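Local coordinates for uncharacterized protein (Bacteroides uniformis ATCC 8492, PDB 4Q68) that is probably an N-acetylmuramoyl-L-alanine amidase of the NlpC/P60 superfamily, a peptidoglycan hydrolase that cleaves the bond between N-acetylmuramic acid and L-alanine of the stem peptide, at residues H22-D27 / T85-Y90; R75-K80 / I91-N96; G11-D16 / L49-T54. One frame throughout, in Å; residues are numbered along the deposited sequence.

In the fold
From the N terminus, residues 11-16, at the end region of helix 2-12, open interaction 3, which closes on helix 41-53 at residues 49-54 after 32 intervening residues. Within that span residues 22-27 open interaction 1, which closes on residues 85-90, so interactions 3 and 1 cross. Residues 75-80 leave helix 64-75 and close interaction 2 over ten residues on helix 91-100. Its loop holds residues 85-90, so interactions 1 and 2 also cross; they touch directly, the carbonyl of Arg-75 meeting the N-H of Leu-88 in a probable hydrogen bond. Interactions 3 and 2 follow in series, meeting where Trp-94 packs on Leu-49. Interaction 1 joins the two loops beside NAG.

Interaction 1. Residues H22-D27 / T85-Y90. With NAG (2-acetamido-2-deoxy-beta-D-glucopyranose), chain B.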
loop_
_atom_site.group_PDB
_atom_site.type_symbol
_atom_site.label_atom_id
_atom_site.label_comp_id
_atom_site.label_asym_id
_atom_site.label_seq_id
_atom_site.Cartn_x
_atom_site.Cartn_y
_atom_site.Cartn_z
ATOM N N HIS A 22 10.567 -9.579 0.720
ATOM C CA HIS A 22 10.590 -10.294 2.004
ATOM C C HIS A 22 11.503 -9.658 3.054
ATOM O O HIS A 22 11.951 -10.342 3.985
ATOM C CB HIS A 22 10.955 -11.781 1.820
ATOM C CG HIS A 22 10.327 -12.416 0.616
ATOM N ND1 HIS A 22 8.964 -12.443 0.415
ATOM C CD2 HIS A 22 10.877 -13.047 -0.448
ATOM C CE1 HIS A 22 8.701 -13.055 -0.725
ATOM N NE2 HIS A 22 9.844 -13.436 -1.268
ATOM N N THR A 23 11.740 -8.353 2.946
ATOM C CA THR A 23 12.620 -7.679 3.892
ATOM C C THR A 23 12.093 -7.670 5.330
ATOM O O THR A 23 12.866 -7.428 6.249
ATOM C CB THR A 23 12.952 -6.232 3.489
ATOM O OG1 THR A 23 11.738 -5.458 3.388
ATOM C CG2 THR A 23 13.756 -6.183 2.200
ATOM N N LEU A 24 10.798 -7.926 5.536
ATOM C CA LEU A 24 10.218 -7.923 6.886
ATOM C C LEU A 24 10.143 -9.313 7.529
ATOM O O LEU A 24 9.641 -9.428 8.646
ATOM C CB LEU A 24 8.822 -7.291 6.853
ATOM C CG LEU A 24 8.730 -5.913 6.192
ATOM C CD1 LEU A 24 7.342 -5.335 6.404
ATOM C CD2 LEU A 24 9.786 -4.941 6.695
ATOM N N GLU A 25 10.633 -10.351 6.843
ATOM C CA GLU A 25 10.321 -11.733 7.239
ATOM C C GLU A 25 11.392 -12.539 7.973
ATOM O O GLU A 25 11.412 -13.778 7.890
ATOM C CB GLU A 25 9.868 -12.557 6.038
ATOM C CG GLU A 25 8.863 -11.894 5.130
ATOM C CD GLU A 25 7.591 -11.417 5.812
ATOM O OE1 GLU A 25 7.366 -11.721 7.005
ATOM O OE2 GLU A 25 6.807 -10.700 5.139
ATOM N N ALA A 26 12.227 -11.878 8.751
ATOM C CA ALA A 26 13.200 -12.608 9.559
ATOM C C ALA A 26 12.530 -13.621 10.487
ATOM O O ALA A 26 11.406 -13.420 10.960
ATOM C CB ALA A 26 14.013 -11.649 10.384
ATOM N N ASP A 27 13.266 -14.692 10.783
ATOM C CA ASP A 27 12.864 -15.648 11.793
ATOM C C ASP A 27 12.730 -14.951 13.142
ATOM O O ASP A 27 13.323 -13.903 13.382
ATOM C CB ASP A 27 13.903 -16.780 11.921
ATOM C CG ASP A 27 13.933 -17.721 10.720
ATOM O OD1 ASP A 27 12.985 -17.716 9.917
ATOM O OD2 ASP A 27 14.911 -18.500 10.595
ATOM N N THR A 85 0.495 -11.687 12.713
ATOM C CA THR A 85 -0.828 -11.327 12.240
ATOM C C THR A 85 -1.288 -9.924 12.648
ATOM O O THR A 85 -2.337 -9.478 12.184
ATOM C CB THR A 85 -1.882 -12.364 12.646
ATOM O OG1 THR A 85 -2.006 -12.415 14.071
ATOM C CG2 THR A 85 -1.488 -13.751 12.137
ATOM N N SER A 86 -0.502 -9.232 13.481
ATOM C CA SER A 86 -0.772 -7.821 13.781
ATOM C C SER A 86 -0.284 -6.884 12.678
ATOM O O SER A 86 -0.674 -5.727 12.642
ATOM C CB SER A 86 -0.142 -7.408 15.114
ATOM O OG SER A 86 1.277 -7.414 15.070
ATOM N N ARG A 87 0.591 -7.368 11.799
ATOM C CA ARG A 87 1.019 -6.582 10.645
ATOM C C ARG A 87 -0.151 -6.499 9.674
ATOM O O ARG A 87 -0.858 -7.481 9.465
ATOM C CB ARG A 87 2.227 -7.235 9.968
ATOM C CG ARG A 87 3.067 -6.257 9.191
ATOM C CD ARG A 87 3.994 -6.902 8.202
ATOM N NE ARG A 87 4.874 -7.887 8.825
ATOM C CZ ARG A 87 5.518 -8.828 8.150
ATOM N NH1 ARG A 87 5.412 -8.906 6.831
ATOM N NH2 ARG A 87 6.270 -9.709 8.798
ATOM N N LEU A 88 -0.347 -5.339 9.064
ATOM C CA LEU A 88 -1.497 -5.107 8.190
ATOM C C LEU A 88 -1.198 -5.585 6.767
ATOM O O LEU A 88 -1.016 -4.811 5.827
ATOM C CB LEU A 88 -1.889 -3.640 8.247
ATOM C CG LEU A 88 -2.416 -3.225 9.615
ATOM C CD1 LEU A 88 -2.275 -1.720 9.834
ATOM C CD2 LEU A 88 -3.861 -3.652 9.791
ATOM N N HIS A 89 -1.190 -6.903 6.623
ATOM C CA HIS A 89 -0.834 -7.552 5.365
ATOM C C HIS A 89 -1.763 -7.192 4.215
ATOM O O HIS A 89 -1.309 -7.027 3.088
ATOM C CB HIS A 89 -0.868 -9.066 5.516
ATOM C CG HIS A 89 0.084 -9.577 6.538
ATOM N ND1 HIS A 89 1.441 -9.540 6.350
ATOM C CD2 HIS A 89 -0.125 -10.089 7.771
ATOM C CE1 HIS A 89 2.026 -10.048 7.417
ATOM N NE2 HIS A 89 1.102 -10.382 8.298
ATOM N N TYR A 90 -3.060 -7.126 4.487
ATOM C CA TYR A 90 -4.027 -6.817 3.448
ATOM C C TYR A 90 -4.224 -5.316 3.354
ATOM O O TYR A 90 -4.477 -4.649 4.365
ATOM C CB TYR A 90 -5.349 -7.515 3.712
ATOM C CG TYR A 90 -5.311 -9.008 3.569
ATOM C CD1 TYR A 90 -5.077 -9.602 2.335
ATOM C CD2 TYR A 90 -5.553 -9.842 4.658
ATOM C CE1 TYR A 90 -5.084 -10.973 2.191
ATOM C CE2 TYR A 90 -5.578 -11.218 4.514
ATOM C CZ TYR A 90 -5.358 -11.778 3.275
ATOM O OH TYR A 90 -5.435 -13.138 3.083
HETATM C C1 NAG B . 2.507 -7.389 1.210
HETATM C C2 NAG B . 2.222 -8.607 2.077
HETATM C C3 NAG B . 2.644 -8.371 3.524
HETATM C C4 NAG B . 4.022 -7.720 3.614
HETATM C C5 NAG B . 4.175 -6.563 2.633
HETATM C C6 NAG B . 5.601 -6.029 2.676
HETATM C C7 NAG B . 0.400 -10.101 1.381
HETATM C C8 NAG B . -1.058 -10.420 1.408
HETATM N N2 NAG B . 0.814 -8.997 2.010
HETATM O O1 NAG B . 2.249 -7.734 -0.117
HETATM O O3 NAG B . 2.713 -9.624 4.156
HETATM O O4 NAG B . 4.291 -7.297 4.929
HETATM O O5 NAG B . 3.863 -7.004 1.329
HETATM O O6 NAG B . 6.511 -7.041 2.321
HETATM O O7 NAG B . 1.143 -10.871 0.781
#
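Leu-24 lays its CB over one face of the Arg-87 guanidinium, 3.8 Å from NH1, while CE1 of His-89 lies 3.4 Å above the opposite face; both sit toward the rim of the flat group, which is thus sandwiched. Its edge is given over to polar partners. Arg-87 grips Glu-25 end-on, NH1 to OE2 at 2.8 Å and NH2 to OE1 at 2.9 Å, both bonds nearly straight. The carboxylate is twisted 32° from the guanidinium, so the nitrogens approach on its syn side but from somewhat outside its plane. Glu-25 reaches them by bending at chi2 (-56°), which turns a side chain that starts off alongside the contact in toward the arginine. NH1 of Arg-87 is shared: it also donates to O4 of NAG at 2.7 Å. NH2 has a second anionic mate in Glu-30, and two carboxylates around one guanidinium probably hold it charged and fixed in rotation. Next along the sugar, ND1 of His-89 donates to O3 of NAG across a short 2.5 Å, meeting it at the edge of the ring; NE2, bonded to the carbonyl of Tyr-84, helps set the ring's turn. Without the guanidinium, as with an alanine at Arg-87, the Glu-25 carboxylate would probably lose its paired charge, O4 of NAG this donor, and Leu-24 and His-89 the flat group between them. Two loops, one after helix 2-12 and one before helix 91-100, are thereby clamped by a bidentate salt bridge that forms part of the polar surroundings of NAG.

Interaction 2. Residues R75-K80 / I91-N96; sequences RYRDGK and IADWIN
Arg-77 and Asp-93 meet through a salt bridge and a water beside it. The direct bond runs from NH2 of Arg-77 to OD2 of Asp-93, 2.8 Å long with an N-H...O angle of 153°. OD2 lies at the edge of the guanidinium, close to its plane, and is approached on its syn side, somewhat out of the carboxylate plane. The two flat groups are turned 32° against each other, and a single nitrogen makes the direct contact. The second link is water-mediated: water 1 accepts from NE of Arg-77 at 2.8 Å and donates to OD1 of Asp-93 at 2.6 Å. Each carboxylate oxygen therefore has a partner, and the water stands in for a second direct bond. A bend at chi3 (-65°) of the otherwise extended arginine chain swings the guanidinium toward the helix, while Asp-93 points its CB toward the loop from the first turn of helix 91-100. Farther out, NH1 of Arg-77 donates to the carbonyl of Thr-85, and on the buried side Glu-46 of helix 41-53 takes a salt bridge from NE of Arg-75 and a hydrogen bond from NE1 of Trp-94.

Backbone bonds shape the loop that carries Arg-77. After helix 64-75 the chain turns back on itself, with Gly-79 N bonded to Tyr-76 O at 2.9 Å and Lys-80 N to Arg-77 O at 3.1 Å.

The apolar contact is shared: both Arg-77 and Asp-93 rest on Ile-146 of helix 137-150.

NE, NH1 and NH2 of Arg-77 thus each serve a different acceptor, two from the protein and one water, which probably fixes the rotation of the guanidinium and joins the exit of one helix to the start of the next.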
loop_
_atom_site.group_PDB
_atom_site.type_symbol
_atom_site.label_atom_id
_atom_site.label_comp_id
_atom_site.label_asym_id
_atom_site.label_seq_id
_atom_site.Cartn_x
_atom_site.Cartn_y
_atom_site.Cartn_z
ATOM N N ARG A 75 2.131 0.384 9.994
ATOM C CA ARG A 75 2.352 -0.996 9.594
ATOM C C ARG A 75 1.538 -1.997 10.418
ATOM O O ARG A 75 1.219 -3.081 9.911
ATOM C CB ARG A 75 3.853 -1.322 9.677
ATOM C CG ARG A 75 4.181 -2.773 9.380
ATOM C CD ARG A 75 5.666 -3.010 9.246
ATOM N NE ARG A 75 6.214 -2.324 8.090
ATOM C CZ ARG A 75 7.505 -2.075 7.918
ATOM N NH1 ARG A 75 8.400 -2.483 8.811
ATOM N NH2 ARG A 75 7.888 -1.394 6.837
ATOM N N TYR A 76 1.226 -1.653 11.669
ATOM C CA TYR A 76 0.563 -2.548 12.603
ATOM C C TYR A 76 -0.815 -2.036 12.961
ATOM O O TYR A 76 -1.063 -0.833 13.059
ATOM C CB TYR A 76 1.415 -2.724 13.873
ATOM C CG TYR A 76 2.707 -3.420 13.544
ATOM C CD1 TYR A 76 2.760 -4.799 13.440
ATOM C CD2 TYR A 76 3.868 -2.702 13.287
ATOM C CE1 TYR A 76 3.922 -5.451 13.072
ATOM C CE2 TYR A 76 5.035 -3.340 12.927
ATOM C CZ TYR A 76 5.066 -4.711 12.831
ATOM O OH TYR A 76 6.235 -5.329 12.455
ATOM N N ARG A 77 -1.716 -2.982 13.215
ATOM C CA ARG A 77 -3.093 -2.683 13.586
ATOM C C ARG A 77 -3.121 -1.842 14.862
ATOM O O ARG A 77 -2.671 -2.297 15.927
ATOM C CB ARG A 77 -3.832 -4.003 13.775
ATOM C CG ARG A 77 -5.322 -3.908 14.104
ATOM C CD ARG A 77 -6.001 -5.307 14.118
ATOM N NE ARG A 77 -5.973 -5.893 12.775
ATOM C CZ ARG A 77 -5.137 -6.842 12.345
ATOM N NH1 ARG A 77 -4.281 -7.436 13.171
ATOM N NH2 ARG A 77 -5.159 -7.217 11.075
ATOM N N ASP A 78 -3.605 -0.611 14.739
ATOM C CA ASP A 78 -3.608 0.357 15.840
ATOM C C ASP A 78 -2.225 0.576 16.448
ATOM O O ASP A 78 -2.094 0.964 17.601
ATOM C CB ASP A 78 -4.625 -0.043 16.902
ATOM C CG ASP A 78 -6.031 -0.088 16.356
ATOM O OD1 ASP A 78 -6.385 0.718 15.460
ATOM O OD2 ASP A 78 -6.794 -0.959 16.821
ATOM N N GLY A 79 -1.182 0.348 15.660
ATOM C CA GLY A 79 0.178 0.558 16.117
ATOM C C GLY A 79 0.682 -0.406 17.165
ATOM O O GLY A 79 1.708 -0.140 17.776
ATOM N N LYS A 80 -0.023 -1.515 17.368
ATOM C CA LYS A 80 0.329 -2.462 18.417
ATOM C C LYS A 80 0.972 -3.696 17.806
ATOM O O LYS A 80 0.351 -4.443 17.046
ATOM C CB LYS A 80 -0.903 -2.844 19.239
ATOM C CG LYS A 80 -1.546 -1.677 19.982
ATOM C CD LYS A 80 -2.815 -2.112 20.720
ATOM C CE LYS A 80 -3.634 -0.920 21.206
ATOM N NZ LYS A 80 -4.850 -1.323 21.953
ATOM N N ILE A 91 -4.140 -4.780 2.145
ATOM C CA ILE A 91 -4.191 -3.348 1.991
ATOM C C ILE A 91 -5.554 -2.769 2.368
ATOM O O ILE A 91 -5.611 -1.673 2.906
ATOM C CB ILE A 91 -3.671 -2.922 0.607
ATOM C CG1 ILE A 91 -2.223 -3.411 0.427
ATOM C CG2 ILE A 91 -3.758 -1.403 0.437
ATOM C CD1 ILE A 91 -1.268 -3.077 1.584
ATOM N N ALA A 92 -6.650 -3.504 2.191
ATOM C CA ALA A 92 -7.936 -2.981 2.684
ATOM C C ALA A 92 -7.844 -2.709 4.183
ATOM O O ALA A 92 -8.387 -1.731 4.685
ATOM C CB ALA A 92 -9.076 -3.945 2.401
ATOM N N ASP A 93 -7.174 -3.607 4.906
ATOM C CA ASP A 93 -7.020 -3.501 6.367
ATOM C C ASP A 93 -6.074 -2.351 6.731
ATOM O O ASP A 93 -6.330 -1.586 7.662
ATOM C CB ASP A 93 -6.478 -4.839 6.873
ATOM C CG ASP A 93 -6.808 -5.138 8.326
ATOM O OD1 ASP A 93 -7.583 -4.405 8.981
ATOM O OD2 ASP A 93 -6.282 -6.175 8.785
ATOM N N TRP A 94 -4.990 -2.231 5.970
ATOM C CA TRP A 94 -4.017 -1.142 6.089
ATOM C C TRP A 94 -4.709 0.219 5.906
ATOM O O TRP A 94 -4.477 1.144 6.677
ATOM C CB TRP A 94 -2.930 -1.393 5.042
ATOM C CG TRP A 94 -1.697 -0.554 5.067
ATOM C CD1 TRP A 94 -0.507 -0.900 5.635
ATOM C CD2 TRP A 94 -1.476 0.688 4.393
ATOM N NE1 TRP A 94 0.434 0.059 5.381
ATOM C CE2 TRP A 94 -0.128 1.040 4.608
ATOM C CE3 TRP A 94 -2.278 1.527 3.606
ATOM C CZ2 TRP A 94 0.428 2.205 4.082
ATOM C CZ3 TRP A 94 -1.710 2.682 3.076
ATOM C CH2 TRP A 94 -0.377 3.009 3.326
ATOM N N ILE A 95 -5.566 0.311 4.892
ATOM C CA ILE A 95 -6.330 1.520 4.640
ATOM C C ILE A 95 -7.256 1.791 5.823
ATOM O O ILE A 95 -7.309 2.914 6.328
ATOM C CB ILE A 95 -7.132 1.379 3.336
ATOM C CG1 ILE A 95 -6.187 1.372 2.136
ATOM C CG2 ILE A 95 -8.184 2.510 3.225
ATOM C CD1 ILE A 95 -6.833 0.901 0.847
ATOM N N ASN A 96 -8.000 0.788 6.266
ATOM C CA ASN A 96 -8.930 0.988 7.373
ATOM C C ASN A 96 -8.209 1.478 8.619
ATOM O O ASN A 96 -8.712 2.324 9.343
ATOM C CB ASN A 96 -9.680 -0.310 7.696
ATOM C CG ASN A 96 -10.615 -0.733 6.597
ATOM O OD1 ASN A 96 -10.917 0.040 5.700
ATOM N ND2 ASN A 96 -11.062 -1.973 6.658
HETATM O O HOH W 1 -8.326 -5.457 11.289
#

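Interaction 3. Residues G11-D16 / L49-T54; sequences GIKYLD and LAETLT
Glu-51 receives both partners of this contact at its carboxylate, one directly and one through water. NZ of Lys-13 approaches OE2 of Glu-51 at 3.3 Å in a weak salt bridge, the two extended chains crossing at about a right angle. At the other oxygen, water 2 donates to OE1 of Glu-51 at 2.6 Å and accepts from OH of Tyr-14, also at 2.6 Å. This water lies at the edge of the tyrosine ring, in its plane; OE1 of Glu-51 lies near that plane too, at the ring edge, 4.3 Å from CE1 of Tyr-14.

The torsions explain the reach: CG of Glu-51 stands opposite the backbone N (chi1 178°) and the chain continues straight, carrying the carboxylate well out from helix 41-53. The tyrosine is set by a turn, in which Leu-15 N bonds to Ile-12 O at 3.0 Å, and by its packing on Leu-44, Tyr-47 and Val-48 of the same helix that bears Glu-51. Farther along the same segment, Thr-54 OG1 donates to the carbonyl O of Ala-50 at 2.7 Å, and Thr-54 N is bonded to Glu-51 O at 3.1 Å.

Asn-10 is the second-shell residue: its OD1 takes a stronger bond from Lys-13 NZ, and its ND2 meets Thr-52 OG1. Lys-56 brings a like charge near NZ, which Glu-51 would help offset. With so long a bond, Lys-13 probably adds mainly electrostatic attraction to Glu-51, whereas the short water bridge to Tyr-14 is likely to be the firmer tie between the turn that follows helix 2-12 and helix 41-53.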
loop_
_atom_site.group_PDB
_atom_site.type_symbol
_atom_site.label_atom_id
_atom_site.label_comp_id
_atom_site.label_asym_id
_atom_site.label_seq_id
_atom_site.Cartn_x
_atom_site.Cartn_y
_atom_site.Cartn_z
ATOM N N GLY A 11 8.999 10.478 -1.720
ATOM C CA GLY A 11 9.044 9.322 -2.595
ATOM C C GLY A 11 10.168 9.409 -3.623
ATOM O O GLY A 11 10.869 8.428 -3.863
ATOM N N ILE A 12 10.362 10.588 -4.212
ATOM C CA ILE A 12 11.423 10.818 -5.197
ATOM C C ILE A 12 12.800 10.550 -4.597
ATOM O O ILE A 12 13.711 10.100 -5.293
ATOM C CB ILE A 12 11.335 12.258 -5.768
ATOM C CG1 ILE A 12 10.146 12.376 -6.731
ATOM C CG2 ILE A 12 12.645 12.689 -6.451
ATOM C CD1 ILE A 12 10.175 11.407 -7.900
ATOM N N LYS A 13 12.967 10.806 -3.297
ATOM C CA LYS A 13 14.223 10.495 -2.589
ATOM C C LYS A 13 14.613 9.036 -2.637
ATOM O O LYS A 13 15.785 8.702 -2.449
ATOM C CB LYS A 13 14.166 10.885 -1.112
ATOM C CG LYS A 13 14.134 12.369 -0.864
ATOM C CD LYS A 13 14.195 12.706 0.613
ATOM C CE LYS A 13 13.705 14.109 0.887
ATOM N NZ LYS A 13 13.376 14.315 2.325
ATOM N N TYR A 14 13.634 8.152 -2.858
ATOM C CA TYR A 14 13.893 6.710 -2.957
ATOM C C TYR A 14 14.221 6.228 -4.369
ATOM O O TYR A 14 14.474 5.044 -4.554
ATOM C CB TYR A 14 12.699 5.908 -2.416
ATOM C CG TYR A 14 12.679 5.833 -0.913
ATOM C CD1 TYR A 14 12.169 6.873 -0.155
ATOM C CD2 TYR A 14 13.192 4.730 -0.235
ATOM C CE1 TYR A 14 12.178 6.817 1.234
ATOM C CE2 TYR A 14 13.185 4.662 1.146
ATOM C CZ TYR A 14 12.690 5.707 1.877
ATOM O OH TYR A 14 12.723 5.633 3.251
ATOM N N LEU A 15 14.242 7.105 -5.375
ATOM C CA LEU A 15 14.587 6.624 -6.706
ATOM C C LEU A 15 15.918 5.888 -6.640
ATOM O O LEU A 15 16.853 6.325 -5.962
ATOM C CB LEU A 15 14.647 7.761 -7.729
ATOM C CG LEU A 15 13.299 8.390 -8.079
ATOM C CD1 LEU A 15 13.512 9.555 -9.006
ATOM C CD2 LEU A 15 12.357 7.388 -8.735
ATOM N N ASP A 16 15.980 4.777 -7.363
ATOM C CA ASP A 16 17.162 3.928 -7.516
ATOM C C ASP A 16 17.443 3.019 -6.331
ATOM O O ASP A 16 18.345 2.189 -6.417
ATOM C CB ASP A 16 18.391 4.757 -7.940
ATOM C CG ASP A 16 18.154 5.493 -9.235
ATOM O OD1 ASP A 16 17.623 4.854 -10.178
ATOM O OD2 ASP A 16 18.494 6.696 -9.338
ATOM N N LEU A 49 5.333 7.476 3.787
ATOM C CA LEU A 49 4.262 8.004 4.620
ATOM C C LEU A 49 4.765 8.274 6.036
ATOM O O LEU A 49 4.457 9.313 6.623
ATOM C CB LEU A 49 3.083 7.024 4.622
ATOM C CG LEU A 49 1.858 7.429 5.447
ATOM C CD1 LEU A 49 1.247 8.751 5.001
ATOM C CD2 LEU A 49 0.826 6.321 5.390
ATOM N N ALA A 50 5.545 7.357 6.599
ATOM C CA ALA A 50 6.072 7.546 7.972
ATOM C C ALA A 50 6.943 8.784 8.046
ATOM O O ALA A 50 6.832 9.565 8.980
ATOM C CB ALA A 50 6.841 6.328 8.415
ATOM N N GLU A 51 7.809 8.971 7.060
ATOM C CA GLU A 51 8.672 10.145 7.043
ATOM C C GLU A 51 7.860 11.424 6.909
ATOM O O GLU A 51 8.099 12.402 7.621
ATOM C CB GLU A 51 9.676 10.049 5.907
ATOM C CG GLU A 51 10.586 11.268 5.788
ATOM C CD GLU A 51 11.646 11.142 4.710
ATOM O OE1 GLU A 51 11.675 10.137 3.966
ATOM O OE2 GLU A 51 12.459 12.094 4.610
ATOM N N THR A 52 6.884 11.414 6.008
ATOM C CA THR A 52 6.123 12.625 5.757
ATOM C C THR A 52 5.231 13.004 6.953
ATOM O O THR A 52 5.020 14.193 7.227
ATOM C CB THR A 52 5.329 12.536 4.446
ATOM O OG1 THR A 52 6.169 12.026 3.404
ATOM C CG2 THR A 52 4.856 13.903 4.010
ATOM N N LEU A 53 4.729 12.007 7.675
ATOM C CA LEU A 53 3.947 12.256 8.888
ATOM C C LEU A 53 4.771 12.779 10.046
ATOM O O LEU A 53 4.207 13.293 10.992
ATOM C CB LEU A 53 3.241 10.983 9.330
ATOM C CG LEU A 53 1.993 10.593 8.561
ATOM C CD1 LEU A 53 1.561 9.205 8.998
ATOM C CD2 LEU A 53 0.861 11.603 8.746
ATOM N N THR A 54 6.091 12.649 9.974
ATOM C CA THR A 54 6.975 13.007 11.086
ATOM C C THR A 54 7.417 14.455 10.921
ATOM O O THR A 54 8.148 14.765 9.978
ATOM C CB THR A 54 8.239 12.099 11.113
ATOM O OG1 THR A 54 7.854 10.725 11.199
ATOM C CG2 THR A 54 9.104 12.400 12.323
HETATM O O HOH W 2 11.352 7.548 4.414
#